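Local coordinates for glycosylation Associate Protein 3 (PDB 6OYC) that probably works with its Gap partner proteins in the accessory Sec pathway, helping glycosylated adhesins on their way to secretion, with a lectin-like role in sugar binding, at residues L72-E77 and F131-L136; L84-E89 and E101-D106. All blocks are in the same frame, centred on the assembly; numbering follows the deposited sequence.

Contact 1 of 2, residues L72-E77 and F131-L136; sequences LSLNAE and FTFHYL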
loop_
_atom_site.group_PDB
_atom_site.type_symbol
_atom_site.label_atom_id
_atom_site.label_comp_id
_atom_site.label_asym_id
_atom_site.label_seq_id
_atom_site.Cartn_x
_atom_site.Cartn_y
_atom_site.Cartn_z
ATOM N N LEU C 72 -8.438 1.692 -14.511
ATOM C CA LEU C 72 -8.878 2.182 -13.212
ATOM C C LEU C 72 -9.672 1.086 -12.532
ATOM O O LEU C 72 -10.619 0.548 -13.119
ATOM C CB LEU C 72 -9.725 3.439 -13.340
ATOM C CG LEU C 72 -10.179 4.091 -12.031
ATOM C CD1 LEU C 72 -8.977 4.682 -11.292
ATOM C CD2 LEU C 72 -11.216 5.157 -12.345
ATOM N N SER C 73 -9.280 0.757 -11.306
ATOM C CA SER C 73 -9.877 -0.324 -10.540
ATOM C C SER C 73 -10.389 0.218 -9.217
ATOM O O SER C 73 -9.761 1.092 -8.610
ATOM C CB SER C 73 -8.865 -1.446 -10.271
ATOM O OG SER C 73 -8.260 -1.852 -11.474
ATOM N N LEU C 74 -11.518 -0.324 -8.769
ATOM C CA LEU C 74 -12.102 0.014 -7.479
ATOM C C LEU C 74 -11.905 -1.157 -6.527
ATOM O O LEU C 74 -12.290 -2.285 -6.836
ATOM C CB LEU C 74 -13.584 0.346 -7.623
ATOM C CG LEU C 74 -14.407 0.465 -6.336
ATOM C CD1 LEU C 74 -14.103 1.747 -5.564
ATOM C CD2 LEU C 74 -15.877 0.399 -6.678
ATOM N N ASN C 75 -11.295 -0.890 -5.389
ATOM C CA ASN C 75 -11.188 -1.860 -4.309
ATOM C C ASN C 75 -12.063 -1.357 -3.167
ATOM O O ASN C 75 -11.678 -0.426 -2.455
ATOM C CB ASN C 75 -9.737 -2.045 -3.870
ATOM C CG ASN C 75 -9.537 -3.309 -3.065
ATOM O OD1 ASN C 75 -10.379 -3.658 -2.230
ATOM N ND2 ASN C 75 -8.436 -4.018 -3.322
ATOM N N ALA C 76 -13.236 -1.979 -3.008
ATOM C CA ALA C 76 -14.212 -1.646 -1.979
ATOM C C ALA C 76 -14.996 -2.904 -1.609
ATOM O O ALA C 76 -14.967 -3.907 -2.322
ATOM C CB ALA C 76 -15.173 -0.540 -2.441
ATOM N N GLU C 77 -15.711 -2.841 -0.482
ATOM C CA GLU C 77 -16.536 -3.943 0.003
ATOM C C GLU C 77 -17.949 -3.429 0.206
ATOM O O GLU C 77 -18.150 -2.491 0.984
ATOM C CB GLU C 77 -15.997 -4.505 1.329
ATOM C CG GLU C 77 -14.764 -5.375 1.217
ATOM C CD GLU C 77 -14.034 -5.531 2.538
ATOM O OE1 GLU C 77 -12.819 -5.251 2.580
ATOM O OE2 GLU C 77 -14.662 -5.938 3.538
ATOM N N PHE C 131 -20.831 0.706 3.086
ATOM C CA PHE C 131 -19.705 0.158 2.347
ATOM C C PHE C 131 -18.405 0.525 3.053
ATOM O O PHE C 131 -18.355 1.465 3.856
ATOM C CB PHE C 131 -19.703 0.645 0.892
ATOM C CG PHE C 131 -19.482 2.136 0.738
ATOM C CD1 PHE C 131 -18.201 2.665 0.730
ATOM C CD2 PHE C 131 -20.551 2.993 0.580
ATOM C CE1 PHE C 131 -17.999 4.023 0.582
ATOM C CE2 PHE C 131 -20.352 4.361 0.426
ATOM C CZ PHE C 131 -19.082 4.874 0.431
ATOM N N THR C 132 -17.345 -0.227 2.723
ATOM C CA THR C 132 -15.975 0.077 3.122
ATOM C C THR C 132 -15.158 0.320 1.864
ATOM O O THR C 132 -14.993 -0.587 1.044
ATOM C CB THR C 132 -15.342 -1.057 3.940
ATOM O OG1 THR C 132 -16.048 -1.212 5.175
ATOM C CG2 THR C 132 -13.874 -0.738 4.250
ATOM N N PHE C 133 -14.643 1.535 1.717
ATOM C CA PHE C 133 -13.792 1.893 0.591
ATOM C C PHE C 133 -12.332 1.731 0.988
ATOM O O PHE C 133 -11.917 2.199 2.055
ATOM C CB PHE C 133 -14.058 3.327 0.138
ATOM C CG PHE C 133 -13.090 3.822 -0.901
ATOM C CD1 PHE C 133 -13.286 3.525 -2.246
ATOM C CD2 PHE C 133 -11.973 4.568 -0.534
ATOM C CE1 PHE C 133 -12.387 3.975 -3.206
ATOM C CE2 PHE C 133 -11.083 5.019 -1.479
ATOM C CZ PHE C 133 -11.286 4.730 -2.819
ATOM N N HIS C 134 -11.556 1.079 0.128
ATOM C CA HIS C 134 -10.126 0.888 0.367
ATOM C C HIS C 134 -9.286 1.818 -0.493
ATOM O O HIS C 134 -8.510 2.616 0.038
ATOM C CB HIS C 134 -9.726 -0.575 0.120
ATOM C CG HIS C 134 -10.448 -1.535 1.005
ATOM N ND1 HIS C 134 -10.324 -1.509 2.378
ATOM C CD2 HIS C 134 -11.333 -2.520 0.723
ATOM C CE1 HIS C 134 -11.090 -2.448 2.904
ATOM N NE2 HIS C 134 -11.716 -3.073 1.923
ATOM N N TYR C 135 -9.420 1.730 -1.814
ATOM C CA TYR C 135 -8.590 2.542 -2.692
ATOM C C TYR C 135 -9.057 2.383 -4.130
ATOM O O TYR C 135 -9.853 1.500 -4.467
ATOM C CB TYR C 135 -7.104 2.178 -2.581
ATOM C CG TYR C 135 -6.766 0.737 -2.893
ATOM C CD1 TYR C 135 -6.738 0.269 -4.205
ATOM C CD2 TYR C 135 -6.438 -0.156 -1.869
ATOM C CE1 TYR C 135 -6.405 -1.055 -4.494
ATOM C CE2 TYR C 135 -6.103 -1.484 -2.148
ATOM C CZ TYR C 135 -6.089 -1.929 -3.456
ATOM O OH TYR C 135 -5.763 -3.247 -3.724
ATOM N N LEU C 136 -8.539 3.257 -4.974
ATOM C CA LEU C 136 -8.582 3.071 -6.408
ATOM C C LEU C 136 -7.162 2.822 -6.886
ATOM O O LEU C 136 -6.197 3.292 -6.268
ATOM C CB LEU C 136 -9.174 4.284 -7.119
ATOM C CG LEU C 136 -10.569 4.781 -6.721
ATOM C CD1 LEU C 136 -10.903 5.993 -7.548
ATOM C CD2 LEU C 136 -11.638 3.734 -6.936
#

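Contact 2 of 2, residues L84-E89 and E101-D106; sequences LFVRIE and ELLKKD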
loop_
_atom_site.group_PDB
_atom_site.type_symbol
_atom_site.label_atom_id
_atom_site.label_comp_id
_atom_site.label_asym_id
_atom_site.label_seq_id
_atom_site.Cartn_x
_atom_site.Cartn_y
_atom_site.Cartn_z
ATOM N N LEU C 84 -22.265 1.823 -5.711
ATOM C CA LEU C 84 -21.077 2.650 -5.488
ATOM C C LEU C 84 -20.241 2.656 -6.757
ATOM O O LEU C 84 -19.587 1.658 -7.071
ATOM C CB LEU C 84 -20.235 2.157 -4.308
ATOM C CG LEU C 84 -19.053 3.084 -3.969
ATOM C CD1 LEU C 84 -19.531 4.402 -3.331
ATOM C CD2 LEU C 84 -17.997 2.412 -3.091
ATOM N N PHE C 85 -20.221 3.781 -7.470
ATOM C CA PHE C 85 -19.500 3.830 -8.732
ATOM C C PHE C 85 -18.525 5.007 -8.766
ATOM O O PHE C 85 -18.447 5.826 -7.842
ATOM C CB PHE C 85 -20.467 3.852 -9.933
ATOM C CG PHE C 85 -21.308 5.088 -10.039
ATOM C CD1 PHE C 85 -22.547 5.156 -9.407
ATOM C CD2 PHE C 85 -20.887 6.166 -10.802
ATOM C CE1 PHE C 85 -23.338 6.302 -9.505
ATOM C CE2 PHE C 85 -21.672 7.310 -10.914
ATOM C CZ PHE C 85 -22.903 7.378 -10.264
ATOM N N VAL C 86 -17.743 5.051 -9.845
ATOM C CA VAL C 86 -16.622 5.962 -9.980
ATOM C C VAL C 86 -16.735 6.672 -11.325
ATOM O O VAL C 86 -16.905 6.031 -12.367
ATOM C CB VAL C 86 -15.271 5.227 -9.852
ATOM C CG1 VAL C 86 -14.117 6.183 -10.040
ATOM C CG2 VAL C 86 -15.153 4.561 -8.490
ATOM N N ARG C 87 -16.639 7.991 -11.296
ATOM C CA ARG C 87 -16.688 8.832 -12.476
ATOM C C ARG C 87 -15.337 9.521 -12.651
ATOM O O ARG C 87 -14.892 10.279 -11.771
ATOM C CB ARG C 87 -17.809 9.858 -12.338
ATOM C CG ARG C 87 -17.974 10.790 -13.519
ATOM C CD ARG C 87 -19.321 11.548 -13.401
ATOM N NE ARG C 87 -19.340 12.770 -14.211
ATOM C CZ ARG C 87 -20.348 13.139 -15.002
ATOM N NH1 ARG C 87 -21.440 12.384 -15.102
ATOM N NH2 ARG C 87 -20.267 14.276 -15.688
ATOM N N ILE C 88 -14.685 9.254 -13.779
ATOM C CA ILE C 88 -13.522 10.018 -14.198
ATOM C C ILE C 88 -13.982 11.025 -15.238
ATOM O O ILE C 88 -14.651 10.662 -16.215
ATOM C CB ILE C 88 -12.407 9.103 -14.734
ATOM C CG1 ILE C 88 -11.209 9.917 -15.206
ATOM C CG2 ILE C 88 -12.895 8.198 -15.850
ATOM C CD1 ILE C 88 -9.942 9.065 -15.331
ATOM N N GLU C 89 -13.654 12.295 -15.020
ATOM C CA GLU C 89 -14.089 13.372 -15.897
ATOM C C GLU C 89 -12.888 14.185 -16.359
ATOM O O GLU C 89 -11.984 14.464 -15.568
ATOM C CB GLU C 89 -15.101 14.294 -15.194
ATOM C CG GLU C 89 -15.765 15.295 -16.139
ATOM C CD GLU C 89 -17.176 15.689 -15.696
ATOM O OE1 GLU C 89 -17.637 15.256 -14.617
ATOM O OE2 GLU C 89 -17.824 16.446 -16.432
ATOM N N GLU C 101 -16.174 8.975 -18.147
ATOM C CA GLU C 101 -16.412 7.534 -18.183
ATOM C C GLU C 101 -16.739 7.054 -16.771
ATOM O O GLU C 101 -16.371 7.690 -15.781
ATOM C CB GLU C 101 -15.206 6.767 -18.745
ATOM C CG GLU C 101 -14.702 7.257 -20.115
ATOM C CD GLU C 101 -15.701 7.018 -21.267
ATOM O OE1 GLU C 101 -15.513 7.586 -22.365
ATOM O OE2 GLU C 101 -16.661 6.245 -21.094
ATOM N N LEU C 102 -17.433 5.915 -16.685
ATOM C CA LEU C 102 -17.925 5.381 -15.423
ATOM C C LEU C 102 -17.385 3.983 -15.156
ATOM O O LEU C 102 -17.374 3.118 -16.036
ATOM C CB LEU C 102 -19.447 5.307 -15.382
ATOM C CG LEU C 102 -20.219 6.615 -15.419
ATOM C CD1 LEU C 102 -21.714 6.346 -15.226
ATOM C CD2 LEU C 102 -19.674 7.592 -14.384
ATOM N N LEU C 103 -16.985 3.762 -13.914
ATOM C CA LEU C 103 -16.591 2.455 -13.419
ATOM C C LEU C 103 -17.665 1.999 -12.442
ATOM O O LEU C 103 -17.912 2.659 -11.431
ATOM C CB LEU C 103 -15.215 2.535 -12.764
ATOM C CG LEU C 103 -14.781 1.538 -11.696
ATOM C CD1 LEU C 103 -14.785 0.161 -12.280
ATOM C CD2 LEU C 103 -13.386 1.912 -11.221
ATOM N N LYS C 104 -18.333 0.902 -12.770
ATOM C CA LYS C 104 -19.409 0.363 -11.956
ATOM C C LYS C 104 -19.056 -0.950 -11.284
ATOM O O LYS C 104 -19.408 -1.148 -10.119
ATOM C CB LYS C 104 -20.667 0.174 -12.809
ATOM C CG LYS C 104 -21.277 1.501 -13.276
ATOM C CD LYS C 104 -22.798 1.546 -13.066
ATOM C CE LYS C 104 -23.435 2.786 -13.698
ATOM N NZ LYS C 104 -24.935 2.707 -13.755
ATOM N N LYS C 105 -18.358 -1.853 -11.970
ATOM C CA LYS C 105 -18.088 -3.144 -11.352
ATOM C C LYS C 105 -16.703 -3.127 -10.723
ATOM O O LYS C 105 -16.569 -2.720 -9.565
ATOM C CB LYS C 105 -18.252 -4.290 -12.360
ATOM C CG LYS C 105 -19.728 -4.560 -12.741
ATOM C CD LYS C 105 -19.968 -5.935 -13.389
ATOM C CE LYS C 105 -21.371 -6.048 -14.014
ATOM N NZ LYS C 105 -22.454 -6.350 -13.025
ATOM N N ASP C 106 -15.672 -3.533 -11.463
ATOM C CA ASP C 106 -14.341 -3.734 -10.895
ATOM C C ASP C 106 -13.290 -2.814 -11.494
ATOM O O ASP C 106 -12.501 -2.206 -10.755
ATOM C CB ASP C 106 -13.869 -5.183 -11.111
ATOM C CG ASP C 106 -14.759 -6.207 -10.452
ATOM O OD1 ASP C 106 -14.898 -6.172 -9.207
ATOM O OD2 ASP C 106 -15.290 -7.071 -11.192
#

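Contact 1 of 2, residues L72-E77 and F131-L136
A classic beta bulge sits where strand 69-78 pairs antiparallel with strand 130-140: His134 and Tyr135 both face Asn75. The carbonyl of Asn75 accepts two backbone hydrogen bonds, from His134 N and from Tyr135 N, the latter at 3.2 Å, and Asn75 N returns a bond to Tyr135 O. Beyond the bulge the register has slipped by one residue, and Glu77 and Thr132 form a regular hydrogen-bonded pair through both their N and O atoms.

The extra residue swings the imidazole over toward strand 69-78. His134 NE2 gives a hydrogen bond of 2.5 Å to Glu77 OE1; the oxygen lies close to the ring plane, but the nitrogen reaches it from above the carboxylate plane. With ND1 bonded to Ser29 OG, the ring is held at both nitrogens.

This is one sheet of a beta-sandwich within the accessory Sec family region, and its two faces differ. On the Asn75 face, CB of Asn75 lies 3.7 Å from the ring centroid of Tyr135, a CH-pi contact over the face. The tyrosine's CG sits between its backbone N and carbonyl carbon (chi1 58°), which lays the ring face against Asn75 CB. Its OH bonds to Leu198 O.

On the opposite face Leu74 CD1 wedges between Leu136 CD2, at 3.5 Å, and the edge of the Phe133 ring, where CE1 is 3.7 Å away. Leu123 of strand 118-125 covers Leu74 and Phe133 from the facing sheet, and Trp46 reaches Leu136.

Contact 2 of 2, residues L84-E89 and E101-D106
Val86 and Leu103 lie side by side with their side chains pointing the same way, Val86 CB 4.0 Å from Leu103 CB. Their backbones form a hydrogen-bonded pair: Leu103 N donates to Val86 O at 2.7 Å, nearly straight at 172°, and Val86 N donates back to Leu103 O. Two residues along, Ile88 and Glu101 make the same kind of pair, both bonds 3.0 Å between N and O, and Ile88 CG2 rests against Glu101 CB.

Between these pairs Arg87 faces Leu102, on the other side of the sheet. Methyl CD2 of Leu102 presses on the aliphatic root of the arginine, 3.6 Å from Arg87 CB, and also meets the Phe85 ring at CE2, 4.0 Å away. Phe85 CG stands between its own backbone N and carbonyl carbon (chi1 66°), a turn that carries the ring across toward strand 97-103 and this methyl. Lys104 NZ lies above the same ring, but at 5.8 Å from its centroid the cation-pi attraction is weak at most.

Strands 84-91 and 97-103 form a beta hairpin at the border of a four-stranded antiparallel sheet, with 97-103 outermost and 118-125 on the far side of 84-91. The buried Val86 and Leu103 meet Leu72 of the facing sheet, while Ile88 packs on Phe110.

Farther out, the extended Arg87 chain carries its guanidinium to Glu89 on the same strand. NE and NH2 both grip Glu89 OE1 from one face of the carboxylate, NH2 at 3.0 Å in a salt bridge. Phe100 adds a cation-pi contact to the arginine, and Ser97 OG holds Glu89 OE2.

Contact 2 is nested in the chain loop that contact 1 closes; the two belong to facing sheets, and the centres of the two contacts are about 11 Å apart. Leu72 and Leu74 of contact 1 meet Leu103 of contact 2 in the shared apolar interior, and a probable hydrogen bond, Leu74 N to Asp106 O at 2.9 Å, joins strand 69-78 to the end of 101-106, where the chain crosses over to strand 107-111. Their outward faces differ. Contact 1, nearer the centre of the chain, turns its polar face toward the segment around Leu198 and Asn199, whereas 101-106 is largely surface, with exposed charges. Pairing is bulged in 72-77 with 131-136 and regular in 84-89 with 101-103.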